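Local structure of phytase (Debaryomyces castellii, 2GFI) at residues Thr308-Ser313 / Asp417-Arg422; Leu314-His319 / Thr441-Tyr446; Ile338-Ile343 / Ala373-Glu378. The protein probably releases phosphate from phytate (inositol hexakisphosphate) by hydrolysing its phosphate esters, as a 3-phytase of the histidine acid phosphatase family. All blocks are in the same frame, centred on the assembly; numbering follows the deposited sequence.

Contact 1. Residues Thr308-Ser313 / Asp417-Arg422; sequences TLLNAS and DYVAER. With NAG (2-acetamido-2-deoxy-beta-D-glucopyranose), chain C.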
loop_
_atom_site.group_PDB
_atom_site.type_symbol
_atom_site.label_atom_id
_atom_site.label_comp_id
_atom_site.label_asym_id
_atom_site.label_seq_id
_atom_site.Cartn_x
_atom_site.Cartn_y
_atom_site.Cartn_z
ATOM N N THR A 308 -15.207 -38.457 -1.433
ATOM C CA THR A 308 -16.645 -38.409 -1.269
ATOM C C THR A 308 -17.169 -37.073 -1.729
ATOM O O THR A 308 -18.101 -37.031 -2.564
ATOM C CB THR A 308 -17.118 -38.759 0.180
ATOM O OG1 THR A 308 -16.537 -37.849 1.118
ATOM C CG2 THR A 308 -16.581 -40.103 0.611
ATOM N N LEU A 309 -16.564 -35.984 -1.228
ATOM C CA LEU A 309 -16.932 -34.633 -1.684
ATOM C C LEU A 309 -16.471 -34.358 -3.092
ATOM O O LEU A 309 -17.113 -33.611 -3.784
ATOM C CB LEU A 309 -16.447 -33.521 -0.731
ATOM C CG LEU A 309 -17.127 -33.454 0.642
ATOM C CD1 LEU A 309 -16.499 -32.373 1.521
ATOM C CD2 LEU A 309 -18.661 -33.276 0.529
ATOM N N LEU A 310 -15.361 -34.952 -3.528
ATOM C CA LEU A 310 -14.913 -34.750 -4.914
ATOM C C LEU A 310 -15.917 -35.332 -5.905
ATOM O O LEU A 310 -16.275 -34.663 -6.883
ATOM C CB LEU A 310 -13.518 -35.315 -5.137
ATOM C CG LEU A 310 -12.869 -35.004 -6.488
ATOM C CD1 LEU A 310 -12.688 -33.524 -6.606
ATOM C CD2 LEU A 310 -11.562 -35.759 -6.643
ATOM N N ASN A 311 -16.392 -36.559 -5.620
ATOM C CA ASN A 311 -17.467 -37.228 -6.409
ATOM C C ASN A 311 -18.770 -36.449 -6.449
ATOM O O ASN A 311 -19.347 -36.243 -7.520
ATOM C CB ASN A 311 -17.772 -38.610 -5.828
ATOM C CG ASN A 311 -16.788 -39.674 -6.275
ATOM O OD1 ASN A 311 -15.982 -39.441 -7.182
ATOM N ND2 ASN A 311 -16.873 -40.865 -5.646
ATOM N N ALA A 312 -19.215 -36.005 -5.282
ATOM C CA ALA A 312 -20.458 -35.263 -5.118
ATOM C C ALA A 312 -20.426 -33.969 -5.911
ATOM O O ALA A 312 -21.358 -33.665 -6.688
ATOM C CB ALA A 312 -20.710 -34.971 -3.637
ATOM N N SER A 313 -19.333 -33.224 -5.731
ATOM C CA SER A 313 -19.058 -32.020 -6.508
ATOM C C SER A 313 -19.090 -32.267 -8.016
ATOM O O SER A 313 -19.607 -31.446 -8.781
ATOM C CB SER A 313 -17.700 -31.417 -6.089
ATOM O OG SER A 313 -17.094 -30.716 -7.160
ATOM N N ASP A 417 -12.401 -37.096 -16.349
ATOM C CA ASP A 417 -11.292 -38.037 -16.400
ATOM C C ASP A 417 -10.335 -37.844 -15.209
ATOM O O ASP A 417 -9.860 -38.822 -14.609
ATOM C CB ASP A 417 -10.494 -37.862 -17.705
ATOM C CG ASP A 417 -11.280 -38.246 -18.955
ATOM O OD1 ASP A 417 -12.336 -38.914 -18.851
ATOM O OD2 ASP A 417 -10.901 -37.915 -20.102
ATOM N N TYR A 418 -10.054 -36.571 -14.906
ATOM C CA TYR A 418 -9.249 -36.170 -13.761
ATOM C C TYR A 418 -9.874 -36.684 -12.457
ATOM O O TYR A 418 -9.213 -37.380 -11.664
ATOM C CB TYR A 418 -9.065 -34.631 -13.725
ATOM C CG TYR A 418 -8.231 -34.192 -12.537
ATOM C CD1 TYR A 418 -6.855 -34.371 -12.547
ATOM C CD2 TYR A 418 -8.829 -33.663 -11.386
ATOM C CE1 TYR A 418 -6.083 -34.018 -11.468
ATOM C CE2 TYR A 418 -8.067 -33.288 -10.307
ATOM C CZ TYR A 418 -6.679 -33.470 -10.368
ATOM O OH TYR A 418 -5.868 -33.140 -9.332
ATOM N N VAL A 419 -11.147 -36.370 -12.239
ATOM C CA VAL A 419 -11.811 -36.870 -11.036
ATOM C C VAL A 419 -11.753 -38.410 -10.967
ATOM O O VAL A 419 -11.331 -38.971 -9.940
ATOM C CB VAL A 419 -13.243 -36.343 -10.888
ATOM C CG1 VAL A 419 -13.905 -36.973 -9.666
ATOM C CG2 VAL A 419 -13.201 -34.853 -10.723
ATOM N N ALA A 420 -12.126 -39.079 -12.070
ATOM C CA ALA A 420 -12.059 -40.544 -12.121
ATOM C C ALA A 420 -10.673 -41.071 -11.726
ATOM O O ALA A 420 -10.577 -42.013 -10.956
ATOM C CB ALA A 420 -12.485 -41.074 -13.506
ATOM N N GLU A 421 -9.613 -40.438 -12.235
ATOM C CA GLU A 421 -8.224 -40.770 -11.879
ATOM C C GLU A 421 -7.944 -40.582 -10.388
ATOM O O GLU A 421 -7.248 -41.415 -9.767
ATOM C CB GLU A 421 -7.240 -39.886 -12.658
ATOM C CG GLU A 421 -6.934 -40.330 -14.084
ATOM C CD GLU A 421 -5.857 -39.466 -14.761
ATOM O OE1 GLU A 421 -5.883 -38.195 -14.597
ATOM O OE2 GLU A 421 -4.972 -40.067 -15.456
ATOM N N ARG A 422 -8.481 -39.486 -9.831
ATOM C CA ARG A 422 -8.298 -39.147 -8.428
ATOM C C ARG A 422 -9.007 -40.140 -7.537
ATOM O O ARG A 422 -8.476 -40.556 -6.523
ATOM C CB ARG A 422 -8.795 -37.722 -8.125
ATOM C CG ARG A 422 -7.979 -36.575 -8.748
ATOM C CD ARG A 422 -6.515 -36.628 -8.432
ATOM N NE ARG A 422 -6.291 -36.447 -7.019
ATOM C CZ ARG A 422 -5.109 -36.600 -6.424
ATOM N NH1 ARG A 422 -4.054 -36.951 -7.139
ATOM N NH2 ARG A 422 -4.984 -36.418 -5.110
HETATM C C1 NAG C . -16.279 -42.012 -6.313
HETATM C C2 NAG C . -16.264 -43.136 -5.249
HETATM C C3 NAG C . -15.905 -44.513 -5.849
HETATM C C4 NAG C . -16.778 -44.828 -7.079
HETATM C C5 NAG C . -16.601 -43.632 -8.034
HETATM C C6 NAG C . -17.377 -43.753 -9.329
HETATM C C7 NAG C . -15.808 -42.408 -2.915
HETATM C C8 NAG C . -14.800 -42.552 -1.807
HETATM N N2 NAG C . -15.381 -42.799 -4.130
HETATM O O3 NAG C . -16.040 -45.486 -4.846
HETATM O O4 NAG C . -16.532 -46.108 -7.695
HETATM O O5 NAG C . -17.050 -42.431 -7.412
HETATM O O6 NAG C . -17.206 -42.518 -9.978
HETATM O O7 NAG C . -16.931 -41.947 -2.661
#
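The ends of the L310 and V419 side chains meet head-on and carry most of this contact. With CG anti to its backbone N, L310 has a chi1 of -172° that carries CG toward the other helix, 3.9 Å from V419 CG1. V419 likewise has CG1 anti to its backbone N, which puts CG1 rather than CG2 in front. The leucine's CD2 methyl also lies across the base of R422, 3.7 Å from its CB. The two helices, 302-318 and 412-423, run antiparallel here, their short segments 10.3 Å apart at 157°, and pack on one flank of the histidine phosphatase domain, away from the predicted catalytic residues. R422 meets L310 through CB; beyond it the chain folds back at chi2 and chi3, CG lies over one face of the Y418 ring, and NE is hydrogen-bonded to the carbonyl of A342. N311 brings OD1 to 4.1 Å from V419 CG1. Its ND2 is bonded covalently to C1 of an N-linked NAG, 1.5 Å away, and the sugar is also hydrogen-bonded to the T426 carbonyl.

Contact 2. Residues Leu314-His319 / Thr441-Tyr446; sequences LELLNH and TFYWDY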
loop_
_atom_site.group_PDB
_atom_site.type_symbol
_atom_site.label_atom_id
_atom_site.label_comp_id
_atom_site.label_asym_id
_atom_site.label_seq_id
_atom_site.Cartn_x
_atom_site.Cartn_y
_atom_site.Cartn_z
ATOM N N LEU A 314 -18.507 -33.388 -8.437
ATOM C CA LEU A 314 -18.511 -33.766 -9.852
ATOM C C LEU A 314 -19.924 -34.106 -10.335
ATOM O O LEU A 314 -20.312 -33.665 -11.418
ATOM C CB LEU A 314 -17.531 -34.916 -10.130
ATOM C CG LEU A 314 -17.562 -35.412 -11.586
ATOM C CD1 LEU A 314 -16.990 -34.369 -12.516
ATOM C CD2 LEU A 314 -16.851 -36.752 -11.741
ATOM N N GLU A 315 -20.692 -34.857 -9.537
ATOM C CA GLU A 315 -22.107 -35.094 -9.827
ATOM C C GLU A 315 -22.832 -33.770 -10.024
ATOM O O GLU A 315 -23.625 -33.636 -10.951
ATOM C CB GLU A 315 -22.813 -35.902 -8.722
ATOM C CG GLU A 315 -22.335 -37.330 -8.612
ATOM C CD GLU A 315 -23.118 -38.131 -7.580
ATOM O OE1 GLU A 315 -24.366 -37.901 -7.463
ATOM O OE2 GLU A 315 -22.502 -38.998 -6.893
ATOM N N LEU A 316 -22.550 -32.784 -9.178
ATOM C CA LEU A 316 -23.166 -31.469 -9.354
ATOM C C LEU A 316 -22.773 -30.793 -10.661
ATOM O O LEU A 316 -23.609 -30.175 -11.307
ATOM C CB LEU A 316 -22.880 -30.545 -8.163
ATOM C CG LEU A 316 -23.505 -30.941 -6.809
ATOM C CD1 LEU A 316 -22.923 -30.134 -5.674
ATOM C CD2 LEU A 316 -24.990 -30.714 -6.885
ATOM N N LEU A 317 -21.505 -30.895 -11.047
ATOM C CA LEU A 317 -21.024 -30.195 -12.264
ATOM C C LEU A 317 -21.580 -30.857 -13.521
ATOM O O LEU A 317 -21.804 -30.199 -14.536
ATOM C CB LEU A 317 -19.494 -30.172 -12.335
ATOM C CG LEU A 317 -18.778 -29.385 -11.235
ATOM C CD1 LEU A 317 -17.372 -29.943 -11.037
ATOM C CD2 LEU A 317 -18.786 -27.881 -11.525
ATOM N N ASN A 318 -21.768 -32.179 -13.422
ATOM C CA ASN A 318 -22.252 -32.992 -14.516
ATOM C C ASN A 318 -23.716 -32.780 -14.753
ATOM O O ASN A 318 -24.183 -32.976 -15.843
ATOM C CB ASN A 318 -21.938 -34.471 -14.289
ATOM C CG ASN A 318 -20.529 -34.816 -14.693
ATOM O OD1 ASN A 318 -19.962 -35.820 -14.252
ATOM N ND2 ASN A 318 -19.945 -33.989 -15.537
ATOM N N HIS A 319 -24.428 -32.320 -13.740
ATOM C CA HIS A 319 -25.857 -32.153 -13.853
ATOM C C HIS A 319 -26.293 -30.727 -14.169
ATOM O O HIS A 319 -26.647 -29.968 -13.285
ATOM C CB HIS A 319 -26.549 -32.774 -12.640
ATOM C CG HIS A 319 -26.490 -34.270 -12.644
ATOM N ND1 HIS A 319 -27.531 -35.059 -13.103
ATOM C CD2 HIS A 319 -25.493 -35.126 -12.305
ATOM C CE1 HIS A 319 -27.184 -36.333 -13.019
ATOM N NE2 HIS A 319 -25.951 -36.402 -12.540
ATOM N N THR A 441 -25.606 -37.622 -0.589
ATOM C CA THR A 441 -26.895 -37.384 -1.196
ATOM C C THR A 441 -27.484 -36.067 -0.726
ATOM O O THR A 441 -28.475 -35.614 -1.295
ATOM C CB THR A 441 -27.907 -38.559 -0.901
ATOM O OG1 THR A 441 -28.147 -38.674 0.512
ATOM C CG2 THR A 441 -27.312 -39.941 -1.325
ATOM N N PHE A 442 -26.905 -35.449 0.313
ATOM C CA PHE A 442 -27.549 -34.272 0.928
ATOM C C PHE A 442 -27.763 -33.103 -0.051
ATOM O O PHE A 442 -28.687 -32.334 0.138
ATOM C CB PHE A 442 -26.879 -33.839 2.267
ATOM C CG PHE A 442 -25.447 -33.368 2.125
ATOM C CD1 PHE A 442 -25.160 -32.106 1.607
ATOM C CD2 PHE A 442 -24.389 -34.206 2.479
ATOM C CE1 PHE A 442 -23.845 -31.682 1.460
ATOM C CE2 PHE A 442 -23.051 -33.799 2.325
ATOM C CZ PHE A 442 -22.788 -32.517 1.808
ATOM N N TYR A 443 -26.929 -32.960 -1.092
ATOM C CA TYR A 443 -27.162 -31.883 -2.087
ATOM C C TYR A 443 -28.445 -32.104 -2.908
ATOM O O TYR A 443 -29.008 -31.143 -3.461
ATOM C CB TYR A 443 -25.968 -31.635 -3.042
ATOM C CG TYR A 443 -24.659 -31.221 -2.382
ATOM C CD1 TYR A 443 -24.529 -29.982 -1.758
ATOM C CD2 TYR A 443 -23.548 -32.070 -2.399
ATOM C CE1 TYR A 443 -23.340 -29.605 -1.159
ATOM C CE2 TYR A 443 -22.347 -31.704 -1.788
ATOM C CZ TYR A 443 -22.258 -30.471 -1.173
ATOM O OH TYR A 443 -21.094 -30.097 -0.558
ATOM N N TRP A 444 -28.904 -33.358 -2.981
ATOM C CA TRP A 444 -30.091 -33.697 -3.764
ATOM C C TRP A 444 -31.342 -34.054 -2.945
ATOM O O TRP A 444 -32.472 -33.746 -3.341
ATOM C CB TRP A 444 -29.744 -34.811 -4.757
ATOM C CG TRP A 444 -28.603 -34.396 -5.615
ATOM C CD1 TRP A 444 -28.657 -33.617 -6.744
ATOM C CD2 TRP A 444 -27.226 -34.698 -5.400
ATOM N NE1 TRP A 444 -27.387 -33.428 -7.252
ATOM C CE2 TRP A 444 -26.488 -34.079 -6.444
ATOM C CE3 TRP A 444 -26.532 -35.435 -4.436
ATOM C CZ2 TRP A 444 -25.094 -34.169 -6.535
ATOM C CZ3 TRP A 444 -25.163 -35.519 -4.531
ATOM C CH2 TRP A 444 -24.453 -34.887 -5.577
ATOM N N ASP A 445 -31.161 -34.679 -1.798
ATOM C CA ASP A 445 -32.311 -35.145 -1.044
ATOM C C ASP A 445 -32.630 -34.274 0.147
ATOM O O ASP A 445 -33.376 -34.701 1.030
ATOM C CB ASP A 445 -32.084 -36.589 -0.594
ATOM C CG ASP A 445 -30.949 -36.734 0.420
ATOM O OD1 ASP A 445 -30.471 -35.715 1.004
ATOM O OD2 ASP A 445 -30.481 -37.852 0.703
ATOM N N TYR A 446 -32.053 -33.070 0.194
ATOM C CA TYR A 446 -32.224 -32.167 1.344
ATOM C C TYR A 446 -33.645 -31.583 1.447
ATOM O O TYR A 446 -34.055 -31.066 2.508
ATOM C CB TYR A 446 -31.179 -31.035 1.338
ATOM C CG TYR A 446 -31.409 -29.982 0.267
ATOM C CD1 TYR A 446 -32.239 -28.878 0.493
ATOM C CD2 TYR A 446 -30.794 -30.096 -0.972
ATOM C CE1 TYR A 446 -32.442 -27.924 -0.501
ATOM C CE2 TYR A 446 -30.979 -29.151 -1.958
ATOM C CZ TYR A 446 -31.805 -28.084 -1.735
ATOM O OH TYR A 446 -31.980 -27.189 -2.778
#
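L316 supplies the apolar part of this contact, one methyl to each of two aromatic side chains on the short, weakly bonded helix about 442-445. Its CD1 makes a CH-pi contact with Y443, 4.0 Å from the ring centroid and 18° off the normal, so the methyl lies over the face, nearest the CG-CD2 side. The opposite face of the same ring is covered by F442, whose CE1 sits over its centre. CD2 goes to the indole of W444, 3.5 Å from CZ2, in an oblique approach near the NE1 side of the ring system. In the leucine, chi1 of -66° puts CG beside the backbone N, and chi2 near 168° then turns the two methyls to the two rings.

E315 brings the second kind of contact, a carboxylate laid over an aromatic face. Extended beyond CG, the side chain passes obliquely over the six-membered ring of the indole, CB 3.6 Å from CZ2 near its rim and OE1 over the face, 3.6 Å from CH2, with the carboxylate and ring planes only 12° apart. On the other face of the indole lies CB of Y443.

The carbonyl of T441 accepts from the backbone N of both W444 and D445, while Y443 OH reaches outside, to S329. No hydrogen bond crosses between 314-319 and 441-446; the carboxylate over the indole face probably adds no attraction and may be mildly unfavourable, so packing fits the end of helix 302-318 to the C-terminal region.

Contact 3. Residues Ile338-Ile343 / Ala373-Glu378; sequences IFHSAI and ARTIIE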
loop_
_atom_site.group_PDB
_atom_site.type_symbol
_atom_site.label_atom_id
_atom_site.label_comp_id
_atom_site.label_asym_id
_atom_site.label_seq_id
_atom_site.Cartn_x
_atom_site.Cartn_y
_atom_site.Cartn_z
ATOM N N ILE A 338 -8.713 -32.716 3.676
ATOM C CA ILE A 338 -8.938 -34.063 3.192
ATOM C C ILE A 338 -9.601 -34.025 1.812
ATOM O O ILE A 338 -9.199 -34.742 0.910
ATOM C CB ILE A 338 -9.781 -34.852 4.222
ATOM C CG1 ILE A 338 -8.982 -35.039 5.538
ATOM C CG2 ILE A 338 -10.283 -36.159 3.616
ATOM C CD1 ILE A 338 -9.828 -35.445 6.729
ATOM N N PHE A 339 -10.595 -33.162 1.646
ATOM C CA PHE A 339 -11.162 -32.890 0.323
ATOM C C PHE A 339 -10.045 -32.627 -0.693
ATOM O O PHE A 339 -9.996 -33.286 -1.725
ATOM C CB PHE A 339 -12.158 -31.718 0.419
ATOM C CG PHE A 339 -12.894 -31.401 -0.852
ATOM C CD1 PHE A 339 -12.967 -32.304 -1.912
ATOM C CD2 PHE A 339 -13.577 -30.191 -0.967
ATOM C CE1 PHE A 339 -13.697 -31.981 -3.074
ATOM C CE2 PHE A 339 -14.288 -29.858 -2.155
ATOM C CZ PHE A 339 -14.356 -30.764 -3.185
ATOM N N HIS A 340 -9.126 -31.714 -0.370
ATOM C CA HIS A 340 -7.970 -31.377 -1.233
ATOM C C HIS A 340 -6.991 -32.496 -1.447
ATOM O O HIS A 340 -6.319 -32.555 -2.478
ATOM C CB HIS A 340 -7.221 -30.129 -0.717
ATOM C CG HIS A 340 -7.848 -28.848 -1.167
ATOM N ND1 HIS A 340 -7.450 -28.184 -2.317
ATOM C CD2 HIS A 340 -8.888 -28.148 -0.664
ATOM C CE1 HIS A 340 -8.207 -27.116 -2.486
ATOM N NE2 HIS A 340 -9.090 -27.072 -1.500
ATOM N N SER A 341 -6.911 -33.404 -0.484
ATOM C CA SER A 341 -6.151 -34.640 -0.699
ATOM C C SER A 341 -6.681 -35.369 -1.947
ATOM O O SER A 341 -5.910 -35.907 -2.741
ATOM C CB SER A 341 -6.264 -35.541 0.518
ATOM O OG SER A 341 -5.248 -36.506 0.486
ATOM N N ALA A 342 -7.999 -35.363 -2.128
ATOM C CA ALA A 342 -8.547 -35.953 -3.318
ATOM C C ALA A 342 -8.551 -34.997 -4.511
ATOM O O ALA A 342 -8.293 -35.452 -5.619
ATOM C CB ALA A 342 -9.920 -36.541 -3.062
ATOM N N ILE A 343 -8.849 -33.708 -4.318
ATOM C CA ILE A 343 -8.763 -32.724 -5.428
ATOM C C ILE A 343 -7.402 -32.763 -6.083
ATOM O O ILE A 343 -7.290 -32.774 -7.312
ATOM C CB ILE A 343 -9.069 -31.267 -4.985
ATOM C CG1 ILE A 343 -10.508 -31.136 -4.452
ATOM C CG2 ILE A 343 -8.867 -30.305 -6.169
ATOM C CD1 ILE A 343 -10.755 -29.914 -3.554
ATOM N N ALA A 373 -11.214 -20.060 5.219
ATOM C CA ALA A 373 -10.832 -20.717 3.964
ATOM C C ALA A 373 -12.003 -20.868 2.991
ATOM O O ALA A 373 -13.124 -21.167 3.399
ATOM C CB ALA A 373 -10.239 -22.076 4.245
ATOM N N ARG A 374 -11.718 -20.705 1.702
ATOM C CA ARG A 374 -12.718 -20.812 0.683
ATOM C C ARG A 374 -12.156 -21.615 -0.466
ATOM O O ARG A 374 -11.146 -21.256 -1.069
ATOM C CB ARG A 374 -13.205 -19.414 0.234
ATOM C CG ARG A 374 -12.092 -18.417 -0.115
ATOM C CD ARG A 374 -12.443 -16.977 0.118
ATOM N NE ARG A 374 -12.546 -16.742 1.544
ATOM C CZ ARG A 374 -12.883 -15.595 2.122
ATOM N NH1 ARG A 374 -13.171 -14.514 1.394
ATOM N NH2 ARG A 374 -12.897 -15.529 3.450
ATOM N N THR A 375 -12.776 -22.741 -0.748
ATOM C CA THR A 375 -12.424 -23.477 -1.928
ATOM C C THR A 375 -13.616 -23.338 -2.853
ATOM O O THR A 375 -14.739 -23.686 -2.505
ATOM C CB THR A 375 -12.118 -24.947 -1.561
ATOM O OG1 THR A 375 -10.746 -25.024 -1.123
ATOM C CG2 THR A 375 -12.236 -25.890 -2.791
ATOM N N ILE A 376 -13.377 -22.767 -4.018
ATOM C CA ILE A 376 -14.459 -22.538 -4.959
ATOM C C ILE A 376 -14.171 -23.281 -6.267
ATOM O O ILE A 376 -13.040 -23.252 -6.774
ATOM C CB ILE A 376 -14.607 -21.040 -5.207
ATOM C CG1 ILE A 376 -15.339 -20.374 -4.026
ATOM C CG2 ILE A 376 -15.273 -20.769 -6.558
ATOM C CD1 ILE A 376 -15.127 -18.867 -3.993
ATOM N N ILE A 377 -15.189 -23.986 -6.766
ATOM C CA ILE A 377 -15.223 -24.465 -8.143
ATOM C C ILE A 377 -16.160 -23.593 -8.961
ATOM O O ILE A 377 -17.322 -23.439 -8.605
ATOM C CB ILE A 377 -15.666 -25.927 -8.169
ATOM C CG1 ILE A 377 -14.772 -26.734 -7.213
ATOM C CG2 ILE A 377 -15.612 -26.466 -9.607
ATOM C CD1 ILE A 377 -15.237 -28.142 -6.926
ATOM N N GLU A 378 -15.639 -22.976 -10.022
ATOM C CA GLU A 378 -16.447 -22.212 -10.963
ATOM C C GLU A 378 -16.601 -23.087 -12.172
ATOM O O GLU A 378 -15.658 -23.739 -12.567
ATOM C CB GLU A 378 -15.752 -20.928 -11.441
ATOM C CG GLU A 378 -15.192 -20.086 -10.328
ATOM C CD GLU A 378 -14.495 -18.836 -10.803
ATOM O OE1 GLU A 378 -13.659 -18.912 -11.735
ATOM O OE2 GLU A 378 -14.790 -17.787 -10.215
#
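T375 has the most surface buried here, and it spends its hydroxyl on H340. OG1 lies 2.7 Å from NE2 of the histidine, at the ring edge and in the plane of the imidazole, with a nearly straight angle of 170°; either atom could be the donor. The threonine's chi1 of -84° sets OG1 beside its own backbone N and CG2 anti to it, so that hydroxyl and methyl both face the helix, CG2 3.6 Å from H340 NE2. H340 swings its ring out from the flank of the helix to meet them. This joins helix 333-343, which begins at the predicted proton donor D333, to strand 374-382 of the central mixed sheet, in the alpha/beta core of the histidine phosphatase fold; the strand's neighbours in the sheet are 59-69, to which the T375 backbone is hydrogen-bonded through F67, and 385-392. An alanine in place of H340 would probably leave the buried T375 hydroxyl without its mate and open a gap beside I343. That isoleucine packs on the imidazole: its CD1 is 3.7 Å from the plane of one face, over the ring centre, and reaches T375 CG2 at 4.4 Å. F339, nearly as much buried by the strand as H340, directs its CB at the strand, and the same CD1 of I343 sits over the centre of its ring, which meets F67 edge-to-face.

How the contacts relate
The three contacts lie in one connected region of the fold, contact 3 reaching into the sheet itself. Contacts 1 and 2 share helix 302-318, with centres 13 Å apart, and V419 also touches L314 while A312 packs against W444 and Y443. Their segments alternate along the chain: 308-313, 314-319, then 417-422 and 441-446. Contact 3, built from helix 333-343 and strand 374-382, is nested inside the loops both close, centre to centre 11 Å from contact 1 and 16 Å from contact 2. Y418 and R422 donate to carbonyls at the end of helix 333-343, tying contacts 1 and 3, while L317 meets I377. Helices 412-423 and 442-445, late in the chain, thus pack on helix 302-318.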